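Long-range contacts in SspB protein (Streptomyces clavuligerus, PDB 6JUF), which probably acts as a metal-dependent DNase within the SspABCD-SspE phosphorothioation-sensing system that defends bacteria against phages: residues 134-145 and 211-221; 279-289 and 298-309. All coordinates share one frame; numbering follows the deposited sequence.

In the fold
Both contacts lie at small three-stranded antiparallel sheets and the helices packed on them; the contact centres are about 35 Å apart and the two do not touch. In each sheet the strand last in sequence is the middle one. Contact 1 (134-145 with 211-221) pairs strand 142-144 with strand 218-221; contact 2 (279-289 with 298-309) joins the end of helix 272-285 and the turn after it to strand 298-302 and the start of helix 306-317. Each is partly buried, with charged pairs toward solvent. The buried side of contact 1 is aromatic, built on phenylalanines, whereas that of contact 2 is mainly leucine. Three backbone bonds cross contact 1, but one crosses contact 2, where a water also bridges.

Contact 1 of 2, residues 134-145 and 211-221; sequences AFHLAPFSRFTL and VGQRGSSEWEF
Phe221 CZ sits over one face of the Phe135 ring, offset toward its rim, and Phe143 CZ covers a face of the Phe221 ring. Both ring pairs are oblique, planes 35° apart for Phe135 and Phe221, whose closest carbons are Phe135 CZ and Phe221 CE1 at 3.7 Å. One face of Phe143 carries Trp219 O, while Phe143 O lies at the edge of the indole. Leu145 CD2 reaches Trp219 CD1 at 3.4 Å. On the other side of the sheet, Val211 CG1 lies over a face of the Arg142 guanidinium, with Glu220 OE2 at its edge in a long salt bridge, 3.9 Å from NE. With CG opposite the backbone N (chi1 177°) and a bend at chi3, the Arg142 chain leaves its own strand and runs across toward Glu218, where NH1 makes a salt bridge with OE2 at 3.1 Å, the planes 88° apart. Backbone bonds Phe143 N to Trp219 O (2.8 Å) and Trp219 N to Phe143 O (2.9 Å) set the antiparallel pairing; Phe221 N to Ser141 O extends it. The chemistry is two-sided: an aromatic cluster, Phe143 of which rests on Leu148 of helix 145-159, and an arginine whose two glutamates probably favour its charged form.

Contact 2 of 2, residues 279-289 and 298-309; sequences LEKVAASHQEL and RSLTFTSGPFDL
Arg298 bends at chi2 (-130°) and again at chi3 (-82°), which turns its guanidinium end-on to Glu280, a residue whose own chain runs extended beyond CG from helix 272-285. The order of elements, helix 231-243, strand 250-253, helices 254-259, 264-268 and 272-285, then the hairpin of strands 289-293 and 298-302, is consistent with a winged helix domain; the helix before the hairpin meets the last strand, and the turn and strand start after it (Glu288, Leu289) meet helix 306-317. Glu280 OE1 takes both bonds of the salt bridge, from Arg298 NH1 at 2.8 Å and NH2 at 2.9 Å. The oxygen lies in the guanidinium plane, but the carboxylate is turned 83° from that plane; NH1 meets OE1 nearly along its C-O axis, whereas NH2 comes from above the carboxylate. In the buried layer, Leu279 CD2 meets Leu300 CD2 at 4.1 Å, the two side chains crossing at about a right angle. Farther along, Leu289 CD2 touches both Phe302 CB (3.8 Å) and Leu309 CD1 (4.0 Å), which lie on the same side of it, so strand and following helix share one leucine, which also touches Leu239 of helix 231-243. Glu288 bends at chi2 and lays its CD against Leu309 CD2. A type I turn from His286 to Leu289 leads out of the helix, and Leu289 pairs with Phe302 as a non-hydrogen-bonded antiparallel pair. Beside that pair, Glu288 O accepts from Thr303 N at 3.1 Å and also from a water, which lies 2.7 Å from Thr301 OG1.

Contact 1 of 2, residues 134-145 and 211-221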
loop_
_atom_site.group_PDB
_atom_site.type_symbol
_atom_site.label_atom_id
_atom_site.label_comp_id
_atom_site.label_asym_id
_atom_site.label_seq_id
_atom_site.Cartn_x
_atom_site.Cartn_y
_atom_site.Cartn_z
ATOM N N ALA B 134 -3.863 23.455 -2.079
ATOM C CA ALA B 134 -3.091 23.042 -0.885
ATOM C C ALA B 134 -1.603 23.005 -1.206
ATOM O O ALA B 134 -0.786 23.484 -0.447
ATOM C CB ALA B 134 -3.550 21.674 -0.317
ATOM N N PHE B 135 -1.257 22.407 -2.339
ATOM C CA PHE B 135 0.173 22.305 -2.709
ATOM C C PHE B 135 0.726 23.560 -3.348
ATOM O O PHE B 135 1.922 23.890 -3.061
ATOM C CB PHE B 135 0.425 21.089 -3.602
ATOM C CG PHE B 135 0.420 19.794 -2.830
ATOM C CD1 PHE B 135 1.613 19.258 -2.378
ATOM C CD2 PHE B 135 -0.779 19.139 -2.523
ATOM C CE1 PHE B 135 1.634 18.064 -1.639
ATOM C CE2 PHE B 135 -0.754 17.937 -1.801
ATOM C CZ PHE B 135 0.425 17.428 -1.309
ATOM N N HIS B 136 -0.040 24.236 -4.215
ATOM C CA HIS B 136 0.556 25.260 -5.100
ATOM C C HIS B 136 0.159 26.696 -4.814
ATOM O O HIS B 136 0.870 27.605 -5.219
ATOM C CB HIS B 136 0.200 24.910 -6.544
ATOM C CG HIS B 136 0.887 23.649 -7.021
ATOM N ND1 HIS B 136 2.223 23.536 -7.042
ATOM C CD2 HIS B 136 0.386 22.477 -7.553
ATOM C CE1 HIS B 136 2.591 22.328 -7.511
ATOM N NE2 HIS B 136 1.461 21.660 -7.836
ATOM N N LEU B 137 -0.976 26.914 -4.145
ATOM C CA LEU B 137 -1.503 28.318 -3.971
ATOM C C LEU B 137 -1.574 28.820 -2.533
ATOM O O LEU B 137 -1.526 30.026 -2.297
ATOM C CB LEU B 137 -2.873 28.491 -4.640
ATOM C CG LEU B 137 -2.892 28.254 -6.172
ATOM C CD1 LEU B 137 -4.290 28.393 -6.763
ATOM C CD2 LEU B 137 -2.014 29.226 -6.893
ATOM N N ALA B 138 -1.601 27.914 -1.575
ATOM C CA ALA B 138 -1.714 28.329 -0.165
ATOM C C ALA B 138 -0.476 29.082 0.269
ATOM O O ALA B 138 0.636 28.704 -0.130
ATOM C CB ALA B 138 -1.937 27.120 0.773
ATOM N N PRO B 139 -0.640 30.139 1.067
ATOM C CA PRO B 139 0.562 30.954 1.413
ATOM C C PRO B 139 1.334 30.317 2.604
ATOM O O PRO B 139 2.387 30.776 2.972
ATOM C CB PRO B 139 -0.041 32.289 1.834
ATOM C CG PRO B 139 -1.377 31.912 2.386
ATOM C CD PRO B 139 -1.876 30.741 1.543
ATOM N N PHE B 140 0.780 29.271 3.222
ATOM C CA PHE B 140 1.345 28.628 4.416
ATOM C C PHE B 140 1.545 27.128 4.180
ATOM O O PHE B 140 0.898 26.534 3.311
ATOM C CB PHE B 140 0.484 28.901 5.709
ATOM C CG PHE B 140 -1.007 28.703 5.505
ATOM C CD1 PHE B 140 -1.871 29.785 5.498
ATOM C CD2 PHE B 140 -1.531 27.414 5.253
ATOM C CE1 PHE B 140 -3.229 29.607 5.267
ATOM C CE2 PHE B 140 -2.905 27.232 5.029
ATOM C CZ PHE B 140 -3.740 28.349 5.039
ATOM N N SER B 141 2.450 26.535 4.943
ATOM C CA SER B 141 2.693 25.072 4.935
ATOM C C SER B 141 2.219 24.402 6.187
ATOM O O SER B 141 2.095 23.149 6.206
ATOM C CB SER B 141 4.186 24.746 4.729
ATOM O OG SER B 141 4.512 24.916 3.349
ATOM N N ARG B 142 1.975 25.172 7.245
ATOM C CA ARG B 142 1.420 24.643 8.491
ATOM C C ARG B 142 0.033 25.249 8.714
ATOM O O ARG B 142 -0.178 26.432 8.533
ATOM C CB ARG B 142 2.379 24.922 9.662
ATOM C CG ARG B 142 1.802 24.462 10.976
ATOM C CD ARG B 142 2.397 25.210 12.127
ATOM N NE ARG B 142 3.228 24.324 12.906
ATOM C CZ ARG B 142 3.289 24.358 14.238
ATOM N NH1 ARG B 142 2.536 25.232 14.942
ATOM N NH2 ARG B 142 4.079 23.498 14.872
ATOM N N PHE B 143 -0.942 24.400 9.093
ATOM C CA PHE B 143 -2.308 24.886 9.119
ATOM C C PHE B 143 -3.206 23.997 9.974
ATOM O O PHE B 143 -2.985 22.776 10.092
ATOM C CB PHE B 143 -2.869 24.908 7.695
ATOM C CG PHE B 143 -2.596 23.640 6.931
ATOM C CD1 PHE B 143 -3.503 22.581 6.974
ATOM C CD2 PHE B 143 -1.421 23.489 6.195
ATOM C CE1 PHE B 143 -3.254 21.400 6.255
ATOM C CE2 PHE B 143 -1.159 22.332 5.493
ATOM C CZ PHE B 143 -2.059 21.282 5.532
ATOM N N THR B 144 -4.295 24.576 10.452
ATOM C CA THR B 144 -5.413 23.733 10.887
ATOM C C THR B 144 -6.241 23.386 9.643
ATOM O O THR B 144 -6.141 24.041 8.592
ATOM C CB THR B 144 -6.314 24.503 11.873
ATOM O OG1 THR B 144 -6.942 25.630 11.219
ATOM C CG2 THR B 144 -5.494 24.935 13.069
ATOM N N LEU B 145 -7.060 22.350 9.762
ATOM C CA LEU B 145 -7.964 22.000 8.667
ATOM C C LEU B 145 -8.911 23.166 8.318
ATOM O O LEU B 145 -9.208 23.412 7.135
ATOM C CB LEU B 145 -8.687 20.642 8.950
ATOM C CG LEU B 145 -7.666 19.486 9.129
ATOM C CD1 LEU B 145 -8.335 18.119 9.228
ATOM C CD2 LEU B 145 -6.554 19.454 8.050
ATOM N N VAL B 211 1.078 18.049 13.658
ATOM C CA VAL B 211 2.041 18.769 14.460
ATOM C C VAL B 211 1.477 19.169 15.840
ATOM O O VAL B 211 0.288 19.453 15.985
ATOM C CB VAL B 211 2.818 19.809 13.639
ATOM C CG1 VAL B 211 1.917 20.960 13.238
ATOM C CG2 VAL B 211 4.053 20.268 14.400
ATOM N N GLY B 212 2.361 19.094 16.839
ATOM C CA GLY B 212 2.064 19.178 18.279
ATOM C C GLY B 212 0.639 18.935 18.716
ATOM O O GLY B 212 0.015 19.833 19.259
ATOM N N GLN B 213 0.117 17.731 18.522
ATOM C CA GLN B 213 -1.324 17.500 18.789
ATOM C C GLN B 213 -1.766 17.801 20.248
ATOM O O GLN B 213 -0.953 18.191 21.095
ATOM C CB GLN B 213 -1.743 16.090 18.337
ATOM N N ARG B 214 -3.059 17.681 20.517
ATOM C CA ARG B 214 -3.564 17.617 21.900
ATOM C C ARG B 214 -4.749 16.649 21.955
ATOM O O ARG B 214 -4.592 15.523 22.461
ATOM C CB ARG B 214 -3.934 18.998 22.473
ATOM N N GLY B 215 -5.933 17.054 21.470
ATOM C CA GLY B 215 -6.316 18.445 21.134
ATOM C C GLY B 215 -5.730 19.158 19.930
ATOM O O GLY B 215 -5.330 18.531 18.923
ATOM N N SER B 216 -5.734 20.487 20.051
ATOM C CA SER B 216 -4.985 21.431 19.205
ATOM C C SER B 216 -4.505 21.001 17.789
ATOM O O SER B 216 -3.329 21.143 17.433
ATOM C CB SER B 216 -3.846 22.004 20.020
ATOM O OG SER B 216 -3.230 23.050 19.310
ATOM N N SER B 217 -5.415 20.347 17.087
ATOM C CA SER B 217 -5.748 20.560 15.673
ATOM C C SER B 217 -4.751 20.830 14.507
ATOM O O SER B 217 -5.253 21.236 13.455
ATOM C CB SER B 217 -6.772 21.697 15.628
ATOM O OG SER B 217 -6.322 22.776 16.420
ATOM N N GLU B 218 -3.428 20.626 14.607
ATOM C CA GLU B 218 -2.564 21.191 13.522
ATOM C C GLU B 218 -1.794 20.221 12.599
ATOM O O GLU B 218 -1.417 19.147 13.028
ATOM C CB GLU B 218 -1.571 22.203 14.088
ATOM C CG GLU B 218 -2.150 23.442 14.730
ATOM C CD GLU B 218 -1.049 24.393 15.101
ATOM O OE1 GLU B 218 -0.715 24.382 16.294
ATOM O OE2 GLU B 218 -0.506 25.110 14.212
ATOM N N TRP B 219 -1.534 20.606 11.347
ATOM C CA TRP B 219 -0.863 19.741 10.364
ATOM C C TRP B 219 0.093 20.574 9.546
ATOM O O TRP B 219 0.034 21.805 9.523
ATOM C CB TRP B 219 -1.830 19.152 9.366
ATOM C CG TRP B 219 -2.994 18.505 10.050
ATOM C CD1 TRP B 219 -4.166 19.092 10.480
ATOM C CD2 TRP B 219 -3.104 17.093 10.402
ATOM N NE1 TRP B 219 -4.989 18.154 11.057
ATOM C CE2 TRP B 219 -4.405 16.930 11.031
ATOM C CE3 TRP B 219 -2.278 15.998 10.255
ATOM C CZ2 TRP B 219 -4.844 15.694 11.514
ATOM C CZ3 TRP B 219 -2.710 14.731 10.737
ATOM C CH2 TRP B 219 -3.984 14.591 11.339
ATOM N N GLU B 220 1.026 19.898 8.870
ATOM C CA GLU B 220 1.923 20.630 7.983
ATOM C C GLU B 220 2.441 19.766 6.854
ATOM O O GLU B 220 2.610 18.544 7.023
ATOM C CB GLU B 220 3.077 21.249 8.747
ATOM C CG GLU B 220 4.054 20.263 9.346
ATOM C CD GLU B 220 5.132 20.964 10.147
ATOM O OE1 GLU B 220 5.959 20.245 10.664
ATOM O OE2 GLU B 220 5.146 22.206 10.288
ATOM N N PHE B 221 2.694 20.407 5.712
ATOM C CA PHE B 221 3.459 19.758 4.674
ATOM C C PHE B 221 4.896 19.691 5.195
ATOM O O PHE B 221 5.398 20.618 5.833
ATOM C CB PHE B 221 3.252 20.405 3.268
ATOM C CG PHE B 221 1.853 20.231 2.741
ATOM C CD1 PHE B 221 1.332 18.925 2.555
ATOM C CD2 PHE B 221 1.017 21.326 2.507
ATOM C CE1 PHE B 221 0.021 18.735 2.121
ATOM C CE2 PHE B 221 -0.276 21.138 2.026
ATOM C CZ PHE B 221 -0.775 19.837 1.851
#

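Contact 2 of 2, residues 279-289 and 298-309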
loop_
_atom_site.group_PDB
_atom_site.type_symbol
_atom_site.label_atom_id
_atom_site.label_comp_id
_atom_site.label_asym_id
_atom_site.label_seq_id
_atom_site.Cartn_x
_atom_site.Cartn_y
_atom_site.Cartn_z
ATOM N N LEU B 279 18.674 16.915 -11.695
ATOM C CA LEU B 279 18.806 17.234 -13.109
ATOM C C LEU B 279 20.265 17.013 -13.559
ATOM O O LEU B 279 20.527 16.669 -14.704
ATOM C CB LEU B 279 18.351 18.675 -13.373
ATOM C CG LEU B 279 16.868 18.972 -13.178
ATOM C CD1 LEU B 279 16.607 20.469 -13.305
ATOM C CD2 LEU B 279 15.994 18.144 -14.102
ATOM N N GLU B 280 21.188 17.199 -12.633
ATOM C CA GLU B 280 22.608 16.990 -13.018
ATOM C C GLU B 280 22.857 15.532 -13.314
ATOM O O GLU B 280 23.556 15.168 -14.261
ATOM C CB GLU B 280 23.518 17.455 -11.893
ATOM C CG GLU B 280 23.492 18.985 -11.823
ATOM C CD GLU B 280 24.587 19.605 -11.002
ATOM O OE1 GLU B 280 24.964 20.724 -11.362
ATOM O OE2 GLU B 280 25.089 19.002 -10.029
ATOM N N LYS B 281 22.333 14.668 -12.434
ATOM C CA LYS B 281 22.475 13.230 -12.621
ATOM C C LYS B 281 21.855 12.764 -13.917
ATOM O O LYS B 281 22.456 12.021 -14.677
ATOM C CB LYS B 281 21.876 12.501 -11.403
ATOM C CG LYS B 281 22.238 11.037 -11.347
ATOM C CD LYS B 281 21.737 10.522 -10.023
ATOM C CE LYS B 281 21.362 9.051 -10.072
ATOM N NZ LYS B 281 20.927 8.741 -8.671
ATOM N N VAL B 282 20.695 13.316 -14.248
ATOM C CA VAL B 282 19.982 12.898 -15.448
ATOM C C VAL B 282 20.596 13.491 -16.699
ATOM O O VAL B 282 20.752 12.794 -17.684
ATOM C CB VAL B 282 18.478 13.169 -15.293
ATOM C CG1 VAL B 282 17.707 12.775 -16.549
ATOM C CG2 VAL B 282 17.930 12.354 -14.134
ATOM N N ALA B 283 21.048 14.753 -16.636
ATOM C CA ALA B 283 21.727 15.415 -17.752
ATOM C C ALA B 283 23.017 14.744 -18.133
ATOM O O ALA B 283 23.401 14.802 -19.298
ATOM C CB ALA B 283 22.022 16.874 -17.444
ATOM N N ALA B 284 23.692 14.095 -17.182
ATOM C CA ALA B 284 24.952 13.431 -17.514
ATOM C C ALA B 284 24.765 12.289 -18.525
ATOM O O ALA B 284 25.677 12.030 -19.328
ATOM C CB ALA B 284 25.635 12.933 -16.264
ATOM N N SER B 285 23.575 11.676 -18.508
ATOM C CA SER B 285 23.188 10.548 -19.359
ATOM C C SER B 285 22.544 11.002 -20.675
ATOM O O SER B 285 22.396 10.202 -21.596
ATOM C CB SER B 285 22.098 9.731 -18.594
ATOM O OG SER B 285 22.677 8.906 -17.654
ATOM N N HIS B 286 22.073 12.253 -20.722
ATOM C CA HIS B 286 21.225 12.714 -21.839
ATOM C C HIS B 286 21.888 13.902 -22.480
ATOM O O HIS B 286 21.901 14.986 -21.866
ATOM C CB HIS B 286 19.839 13.108 -21.305
ATOM C CG HIS B 286 18.926 11.926 -21.094
ATOM N ND1 HIS B 286 18.018 11.497 -22.030
ATOM C CD2 HIS B 286 18.798 11.070 -20.001
ATOM C CE1 HIS B 286 17.376 10.423 -21.546
ATOM N NE2 HIS B 286 17.859 10.140 -20.340
ATOM N N GLN B 287 22.423 13.741 -23.687
ATOM C CA GLN B 287 23.164 14.806 -24.319
ATOM C C GLN B 287 22.241 15.980 -24.655
ATOM O O GLN B 287 22.730 17.121 -24.713
ATOM C CB GLN B 287 23.924 14.273 -25.534
ATOM C CG GLN B 287 25.050 15.234 -25.986
ATOM C CD GLN B 287 24.576 16.265 -26.990
ATOM O OE1 GLN B 287 23.605 16.025 -27.717
ATOM N NE2 GLN B 287 25.273 17.424 -27.052
ATOM N N GLU B 288 20.933 15.723 -24.751
ATOM C CA GLU B 288 19.926 16.720 -25.097
ATOM C C GLU B 288 19.622 17.659 -23.933
ATOM O O GLU B 288 18.972 18.685 -24.106
ATOM C CB GLU B 288 18.605 16.084 -25.537
ATOM C CG GLU B 288 18.681 14.997 -26.611
ATOM C CD GLU B 288 18.581 13.558 -26.023
ATOM O OE1 GLU B 288 18.099 12.645 -26.789
ATOM O OE2 GLU B 288 18.992 13.336 -24.798
ATOM N N LEU B 289 20.112 17.345 -22.739
ATOM C CA LEU B 289 19.795 18.138 -21.562
ATOM C C LEU B 289 21.065 18.748 -20.986
ATOM O O LEU B 289 22.085 18.100 -20.895
ATOM C CB LEU B 289 19.130 17.265 -20.462
ATOM C CG LEU B 289 17.854 16.544 -20.913
ATOM C CD1 LEU B 289 17.367 15.689 -19.744
ATOM C CD2 LEU B 289 16.745 17.502 -21.392
ATOM N N ARG B 298 20.635 29.527 -12.873
ATOM C CA ARG B 298 20.748 28.316 -13.649
ATOM C C ARG B 298 19.427 27.976 -14.291
ATOM O O ARG B 298 18.371 28.197 -13.721
ATOM C CB ARG B 298 21.208 27.127 -12.776
ATOM C CG ARG B 298 22.652 27.239 -12.330
ATOM C CD ARG B 298 23.471 25.978 -12.578
ATOM N NE ARG B 298 23.248 25.011 -11.523
ATOM C CZ ARG B 298 23.745 23.767 -11.466
ATOM N NH1 ARG B 298 24.532 23.253 -12.426
ATOM N NH2 ARG B 298 23.425 23.014 -10.430
ATOM N N SER B 299 19.515 27.384 -15.463
ATOM C CA SER B 299 18.379 26.854 -16.168
ATOM C C SER B 299 18.661 25.448 -16.660
ATOM O O SER B 299 19.833 25.046 -16.946
ATOM C CB SER B 299 17.996 27.708 -17.374
ATOM O OG SER B 299 17.554 28.987 -16.937
ATOM N N LEU B 300 17.567 24.708 -16.786
ATOM C CA LEU B 300 17.584 23.453 -17.547
ATOM C C LEU B 300 17.299 23.742 -19.014
ATOM O O LEU B 300 16.293 24.396 -19.358
ATOM C CB LEU B 300 16.519 22.515 -16.989
ATOM C CG LEU B 300 16.142 21.245 -17.784
ATOM C CD1 LEU B 300 17.302 20.252 -17.758
ATOM C CD2 LEU B 300 14.858 20.630 -17.190
ATOM N N THR B 301 18.203 23.301 -19.900
ATOM C CA THR B 301 17.994 23.461 -21.315
ATOM C C THR B 301 17.685 22.120 -21.963
ATOM O O THR B 301 18.171 21.061 -21.499
ATOM C CB THR B 301 19.187 24.133 -21.995
ATOM O OG1 THR B 301 20.312 23.235 -22.016
ATOM C CG2 THR B 301 19.495 25.464 -21.273
ATOM N N PHE B 302 16.915 22.166 -23.041
ATOM C CA PHE B 302 16.612 20.975 -23.826
ATOM C C PHE B 302 16.652 21.304 -25.336
ATOM O O PHE B 302 16.093 22.339 -25.746
ATOM C CB PHE B 302 15.220 20.364 -23.404
ATOM C CG PHE B 302 14.171 21.425 -23.017
ATOM C CD1 PHE B 302 14.118 21.901 -21.685
ATOM C CD2 PHE B 302 13.280 21.957 -23.958
ATOM C CE1 PHE B 302 13.202 22.893 -21.353
ATOM C CE2 PHE B 302 12.365 22.950 -23.580
ATOM C CZ PHE B 302 12.330 23.402 -22.281
ATOM N N THR B 303 17.334 20.454 -26.125
ATOM C CA THR B 303 17.640 20.784 -27.554
ATOM C C THR B 303 16.493 20.327 -28.450
ATOM O O THR B 303 16.537 20.503 -29.682
ATOM C CB THR B 303 18.924 20.088 -28.019
ATOM O OG1 THR B 303 18.809 18.652 -27.811
ATOM C CG2 THR B 303 20.158 20.636 -27.313
ATOM N N SER B 304 15.467 19.712 -27.838
ATOM C CA SER B 304 14.263 19.355 -28.581
ATOM C C SER B 304 13.086 19.380 -27.650
ATOM O O SER B 304 13.245 19.742 -26.476
ATOM C CB SER B 304 14.395 17.993 -29.315
ATOM O OG SER B 304 14.503 16.897 -28.402
ATOM N N GLY B 305 11.894 19.093 -28.162
ATOM C CA GLY B 305 10.642 19.257 -27.411
ATOM C C GLY B 305 10.715 18.558 -26.065
ATOM O O GLY B 305 11.068 17.377 -25.988
ATOM N N PRO B 306 10.319 19.236 -25.003
ATOM C CA PRO B 306 10.510 18.626 -23.682
ATOM C C PRO B 306 9.554 17.483 -23.334
ATOM O O PRO B 306 9.897 16.642 -22.457
ATOM C CB PRO B 306 10.324 19.789 -22.714
ATOM C CG PRO B 306 9.463 20.759 -23.480
ATOM C CD PRO B 306 9.963 20.653 -24.907
ATOM N N PHE B 307 8.375 17.443 -23.910
ATOM C CA PHE B 307 7.479 16.349 -23.616
ATOM C C PHE B 307 8.064 15.001 -24.005
ATOM O O PHE B 307 7.990 14.042 -23.196
ATOM C CB PHE B 307 6.131 16.558 -24.299
ATOM C CG PHE B 307 5.096 15.563 -23.884
ATOM C CD1 PHE B 307 4.326 15.827 -22.758
ATOM C CD2 PHE B 307 4.917 14.373 -24.592
ATOM C CE1 PHE B 307 3.334 14.930 -22.344
ATOM C CE2 PHE B 307 3.920 13.462 -24.236
ATOM C CZ PHE B 307 3.130 13.737 -23.089
ATOM N N ASP B 308 8.640 14.880 -25.217
ATOM C CA ASP B 308 9.170 13.585 -25.641
ATOM C C ASP B 308 10.371 13.244 -24.784
ATOM O O ASP B 308 10.627 12.028 -24.487
ATOM C CB ASP B 308 9.557 13.578 -27.150
ATOM C CG ASP B 308 8.336 13.594 -28.065
ATOM O OD1 ASP B 308 7.209 13.282 -27.613
ATOM O OD2 ASP B 308 8.486 13.921 -29.258
ATOM N N LEU B 309 11.155 14.253 -24.428
ATOM C CA LEU B 309 12.345 13.983 -23.602
ATOM C C LEU B 309 11.909 13.542 -22.203
ATOM O O LEU B 309 12.516 12.670 -21.612
ATOM C CB LEU B 309 13.309 15.183 -23.526
ATOM C CG LEU B 309 13.914 15.537 -24.913
ATOM C CD1 LEU B 309 14.603 16.896 -24.758
ATOM C CD2 LEU B 309 14.895 14.410 -25.228
HETATM O O HOH W 1 20.329 21.205 -23.856
#